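Local coordinates for protein putative sugar phosphate isomerase (Acidithiobacillus ferrooxidans, PDB 3L2H) that probably binds a metal ion in a cupin barrel and may act as a sugar phosphate isomerase, at residues T80-E84 / N85-P89; E58-E61 / Y62-H65. All coordinates share one frame; numbering follows the deposited sequence.

Contact 1 of 2, residues T80-E84 / N85-P89; sequences TLTME and NDQYP. With EDO (1,2-ethanediol), chain O.
M83 and D86 close a type II' beta turn in which E84, at phi 47°, takes the corner where a glycine is usually favoured. D86 N donates to M83 O at 2.9 Å, from 38° above the carbonyl plane rather than on a lone pair. M83 N bonds back to D86 O. Two residues further from the turn, L81 and Y88 form the next hydrogen-bonded pair, with L81 N 2.7 Å from Y88 O. M83 is a selenomethionine. Its chain bends at chi3 (-72°) and crosses the Y88 side chain at about a right angle, so that the methyl CE lies 3.4 Å from Y88 CE1. On the other face Q87 runs alongside T82, and its OE1 comes 3.9 Å from T80 CG2. T80 OG1 shares a 2.8 Å hydrogen bond with O1 of an ethanediol, probably a crystallisation molecule. A glycine in place of T80 would probably cost the diol this bond, leaving it that to D110 N, and open a gap beside the Q87 amide. D86 OD2 and Y88 OH both bond T4 OG1 of the second subunit. Strand 79-83 lies between strands 86-90 and 105-108, while L81 and M83 pack on V96 of strand 95-98.

Contact 2 of 2, residues E58-E61 / Y62-H65; sequences ESTE and YHLH. With EDO (1,2-ethanediol), chain N.
H63 turns its ND1 back on the chain and donates to E61 O at 2.9 Å. The acceptor lies 3° from the ring plane, and the N-H...O angle is 148°. With CG set between the backbone N and the carbonyl carbon (chi1 71°), the imidazole folds back toward T60. The two side chains cross at about a right angle, and T60 CG2 is 3.5 Å from H63 ND1. The far nitrogen, NE2, is hydrogen-bonded to E70, so the ring is fixed at both nitrogens. An ethanediol, probably from the crystallisation liquor, sits by the ring edge, its O1 3.3 Å from H63 CE1. Its O2 hydrogen-bonds S59 OG, which also bonds I107 N, and the diol bonds E70 and H105 too. H63, H65, E70 and H105 match the pattern of cupin metal ligands, so a diol touching three of them probably marks the active-site pocket. Two waters tie the backbone of Y62 to the acidic side chains before it. One accepts from Y62 N at 2.9 Å and donates to E58 OE1. The other joins E61 OE2 to Y62 O, 2.7 Å from the latter. Q134 also bonds E61 OE2. The segment leads from the loop after strand 46-53 into strand 64-65. It passes along strand 105-108, where S59 and H63 make backbone bonds with I107 and H105, and H63 also packs on V129 and Y131 of strand 126-131.

Contact 2 comes earlier in the chain than contact 1, and their centres lie 12 Å apart. Y62 joins them directly. Its OH is 3.2 Å from E84 O, a probable hydrogen bond to the hairpin turn, and its CE1 packs 3.9 Å from T82 CG2. Strand 105-108 is a second link, since both contacts touch H105: contact 1 through L81 and M83, contact 2 through the H63 ring. Contact 2 lines the probable metal pocket through H63 and H65, while contact 1 backs one of its likely ligands and meets the second subunit. The ethanediol of contact 2 lies among the presumed metal ligands, whereas the one bonded to T80 is held by T80 and D110.

Contact 1 of 2, residues T80-E84 / N85-P89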
loop_
_atom_site.group_PDB
_atom_site.type_symbol
_atom_site.label_atom_id
_atom_site.label_comp_id
_atom_site.label_asym_id
_atom_site.label_seq_id
_atom_site.Cartn_x
_atom_site.Cartn_y
_atom_site.Cartn_z
ATOM N N THR B 80 -27.151 11.564 -19.521
ATOM C CA THR B 80 -26.542 10.920 -20.666
ATOM C C THR B 80 -25.117 10.616 -20.276
ATOM O O THR B 80 -24.358 11.521 -19.917
ATOM C CB THR B 80 -26.542 11.822 -21.862
ATOM O OG1 THR B 80 -27.895 12.090 -22.230
ATOM C CG2 THR B 80 -25.757 11.179 -23.048
ATOM N N LEU B 81 -24.777 9.330 -20.306
ATOM C CA LEU B 81 -23.447 8.859 -19.945
ATOM C C LEU B 81 -22.622 8.715 -21.223
ATOM O O LEU B 81 -23.043 8.037 -22.131
ATOM C CB LEU B 81 -23.590 7.511 -19.217
ATOM C CG LEU B 81 -22.325 6.670 -18.986
ATOM C CD1 LEU B 81 -21.298 7.468 -18.102
ATOM C CD2 LEU B 81 -22.671 5.322 -18.378
ATOM N N THR B 82 -21.477 9.405 -21.312
ATOM C CA THR B 82 -20.529 9.204 -22.381
ATOM C C THR B 82 -19.385 8.357 -21.853
ATOM O O THR B 82 -18.792 8.705 -20.842
ATOM C CB THR B 82 -19.978 10.559 -22.903
ATOM O OG1 THR B 82 -21.067 11.290 -23.453
ATOM C CG2 THR B 82 -18.885 10.396 -23.952
HETATM N N MSE B 83 -19.099 7.245 -22.530
HETATM C CA MSE B 83 -17.954 6.395 -22.224
HETATM C C MSE B 83 -17.255 6.083 -23.513
HETATM O O MSE B 83 -17.860 5.554 -24.429
HETATM C CB MSE B 83 -18.349 5.078 -21.538
HETATM C CG MSE B 83 -18.964 5.254 -20.207
HETATM SE SE MSE B 83 -19.303 3.509 -19.291
HETATM C CE MSE B 83 -20.811 2.893 -20.400
ATOM N N GLU B 84 -15.963 6.426 -23.590
ATOM C CA GLU B 84 -15.204 6.296 -24.834
ATOM C C GLU B 84 -16.026 6.898 -25.988
ATOM O O GLU B 84 -16.428 8.048 -25.896
ATOM C CB GLU B 84 -14.799 4.841 -25.045
ATOM C CG GLU B 84 -13.898 4.312 -23.911
ATOM C CD GLU B 84 -12.508 4.958 -23.932
ATOM O OE1 GLU B 84 -11.930 5.079 -25.047
ATOM O OE2 GLU B 84 -12.002 5.359 -22.868
ATOM N N ASN B 85 -16.298 6.153 -27.054
ATOM C CA ASN B 85 -17.073 6.685 -28.188
ATOM C C ASN B 85 -18.578 6.402 -28.109
ATOM O O ASN B 85 -19.241 6.303 -29.167
ATOM C CB ASN B 85 -16.654 6.064 -29.549
ATOM C CG ASN B 85 -15.157 6.038 -29.794
ATOM O OD1 ASN B 85 -14.372 6.735 -29.138
ATOM N ND2 ASN B 85 -14.746 5.221 -30.774
ATOM N N ASP B 86 -19.135 6.192 -26.918
ATOM C CA ASP B 86 -20.518 5.715 -26.845
ATOM C C ASP B 86 -21.278 6.599 -25.884
ATOM O O ASP B 86 -20.701 7.124 -24.915
ATOM C CB ASP B 86 -20.562 4.255 -26.368
ATOM C CG ASP B 86 -19.628 3.333 -27.169
ATOM O OD1 ASP B 86 -19.585 3.471 -28.402
ATOM O OD2 ASP B 86 -18.921 2.481 -26.561
ATOM N N GLN B 87 -22.577 6.737 -26.130
ATOM C CA GLN B 87 -23.436 7.463 -25.226
ATOM C C GLN B 87 -24.580 6.572 -24.831
ATOM O O GLN B 87 -25.102 5.852 -25.659
ATOM C CB GLN B 87 -24.002 8.697 -25.873
ATOM C CG GLN B 87 -22.960 9.674 -26.289
ATOM C CD GLN B 87 -23.552 11.037 -26.323
ATOM O OE1 GLN B 87 -23.043 11.962 -25.680
ATOM N NE2 GLN B 87 -24.695 11.165 -26.985
ATOM N N TYR B 88 -24.963 6.633 -23.566
ATOM C CA TYR B 88 -26.048 5.843 -23.036
ATOM C C TYR B 88 -26.898 6.712 -22.141
ATOM O O TYR B 88 -26.382 7.490 -21.345
ATOM C CB TYR B 88 -25.574 4.674 -22.162
ATOM C CG TYR B 88 -24.553 3.797 -22.807
ATOM C CD1 TYR B 88 -23.231 4.168 -22.823
ATOM C CD2 TYR B 88 -24.917 2.618 -23.444
ATOM C CE1 TYR B 88 -22.284 3.390 -23.449
ATOM C CE2 TYR B 88 -23.976 1.832 -24.065
ATOM C CZ TYR B 88 -22.664 2.224 -24.049
ATOM O OH TYR B 88 -21.699 1.474 -24.644
ATOM N N PRO B 89 -28.194 6.506 -22.198
ATOM C CA PRO B 89 -29.067 7.171 -21.272
ATOM C C PRO B 89 -28.973 6.473 -19.928
ATOM O O PRO B 89 -28.733 5.258 -19.882
ATOM C CB PRO B 89 -30.447 6.971 -21.881
ATOM C CG PRO B 89 -30.285 5.793 -22.753
ATOM C CD PRO B 89 -28.925 5.715 -23.199
HETATM C C1 EDO O . -30.652 13.130 -20.062
HETATM O O1 EDO O . -29.423 13.702 -20.512
HETATM C C2 EDO O . -31.751 13.393 -21.086
HETATM O O2 EDO O . -32.686 12.328 -21.002
#

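Contact 2 of 2, residues E58-E61 / Y62-H65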
loop_
_atom_site.group_PDB
_atom_site.type_symbol
_atom_site.label_atom_id
_atom_site.label_comp_id
_atom_site.label_asym_id
_atom_site.label_seq_id
_atom_site.Cartn_x
_atom_site.Cartn_y
_atom_site.Cartn_z
ATOM N N GLU B 58 -22.828 19.198 -16.258
ATOM C CA GLU B 58 -22.162 17.928 -16.392
ATOM C C GLU B 58 -21.526 17.555 -15.069
ATOM O O GLU B 58 -21.301 18.394 -14.210
ATOM C CB GLU B 58 -21.057 17.976 -17.446
ATOM C CG GLU B 58 -21.462 18.154 -18.889
ATOM C CD GLU B 58 -20.197 18.143 -19.758
ATOM O OE1 GLU B 58 -19.516 17.075 -19.904
ATOM O OE2 GLU B 58 -19.802 19.224 -20.159
ATOM N N SER B 59 -21.182 16.284 -14.945
ATOM C CA SER B 59 -20.681 15.746 -13.696
ATOM C C SER B 59 -19.201 16.005 -13.464
ATOM O O SER B 59 -18.748 15.984 -12.308
ATOM C CB SER B 59 -20.952 14.220 -13.657
ATOM O OG SER B 59 -20.153 13.472 -14.573
ATOM N N THR B 60 -18.458 16.248 -14.552
ATOM C CA THR B 60 -17.007 16.235 -14.492
ATOM C C THR B 60 -16.427 16.707 -15.824
ATOM O O THR B 60 -17.170 17.048 -16.727
ATOM C CB THR B 60 -16.496 14.773 -14.219
ATOM O OG1 THR B 60 -15.112 14.794 -13.873
ATOM C CG2 THR B 60 -16.742 13.880 -15.450
ATOM N N GLU B 61 -15.107 16.785 -15.925
ATOM C CA GLU B 61 -14.468 16.833 -17.238
ATOM C C GLU B 61 -14.165 15.410 -17.619
ATOM O O GLU B 61 -13.636 14.644 -16.800
ATOM C CB GLU B 61 -13.171 17.642 -17.210
ATOM C CG GLU B 61 -12.329 17.510 -18.486
ATOM C CD GLU B 61 -12.981 18.095 -19.732
ATOM O OE1 GLU B 61 -13.998 18.811 -19.589
ATOM O OE2 GLU B 61 -12.483 17.873 -20.887
ATOM N N TYR B 62 -14.540 15.022 -18.831
ATOM C CA TYR B 62 -14.259 13.691 -19.404
ATOM C C TYR B 62 -12.893 13.196 -18.979
ATOM O O TYR B 62 -11.884 13.835 -19.280
ATOM C CB TYR B 62 -14.329 13.808 -20.902
ATOM C CG TYR B 62 -14.274 12.532 -21.713
ATOM C CD1 TYR B 62 -15.299 11.588 -21.657
ATOM C CD2 TYR B 62 -13.196 12.277 -22.545
ATOM C CE1 TYR B 62 -15.256 10.419 -22.443
ATOM C CE2 TYR B 62 -13.142 11.141 -23.341
ATOM C CZ TYR B 62 -14.171 10.221 -23.283
ATOM O OH TYR B 62 -14.088 9.112 -24.047
ATOM N N HIS B 63 -12.862 12.064 -18.260
ATOM C CA HIS B 63 -11.608 11.625 -17.662
ATOM C C HIS B 63 -11.487 10.104 -17.471
ATOM O O HIS B 63 -12.471 9.357 -17.497
ATOM C CB HIS B 63 -11.412 12.335 -16.307
ATOM C CG HIS B 63 -12.341 11.845 -15.246
ATOM N ND1 HIS B 63 -13.556 12.437 -14.985
ATOM C CD2 HIS B 63 -12.293 10.733 -14.465
ATOM C CE1 HIS B 63 -14.178 11.766 -14.031
ATOM N NE2 HIS B 63 -13.453 10.701 -13.725
ATOM N N LEU B 64 -10.242 9.682 -17.247
ATOM C CA LEU B 64 -9.876 8.290 -17.043
ATOM C C LEU B 64 -8.897 8.224 -15.891
ATOM O O LEU B 64 -7.849 8.881 -15.922
ATOM C CB LEU B 64 -9.186 7.739 -18.293
ATOM C CG LEU B 64 -8.709 6.292 -18.211
ATOM C CD1 LEU B 64 -9.875 5.309 -18.178
ATOM C CD2 LEU B 64 -7.819 5.988 -19.408
ATOM N N HIS B 65 -9.224 7.440 -14.870
ATOM C CA HIS B 65 -8.301 7.177 -13.759
ATOM C C HIS B 65 -7.442 5.939 -14.039
ATOM O O HIS B 65 -7.924 4.923 -14.521
ATOM C CB HIS B 65 -9.059 6.876 -12.467
ATOM C CG HIS B 65 -9.742 8.047 -11.851
ATOM N ND1 HIS B 65 -9.118 8.859 -10.938
ATOM C CD2 HIS B 65 -11.022 8.483 -11.933
ATOM C CE1 HIS B 65 -9.963 9.800 -10.545
ATOM N NE2 HIS B 65 -11.123 9.595 -11.132
HETATM C C1 EDO N . -17.985 11.849 -11.459
HETATM O O1 EDO N . -16.646 11.480 -11.856
HETATM C C2 EDO N . -19.005 11.001 -12.177
HETATM O O2 EDO N . -19.123 11.507 -13.524
HETATM O O HOH W 1 -16.344 16.699 -20.278
HETATM O O HOH W 2 -11.082 15.504 -21.178
#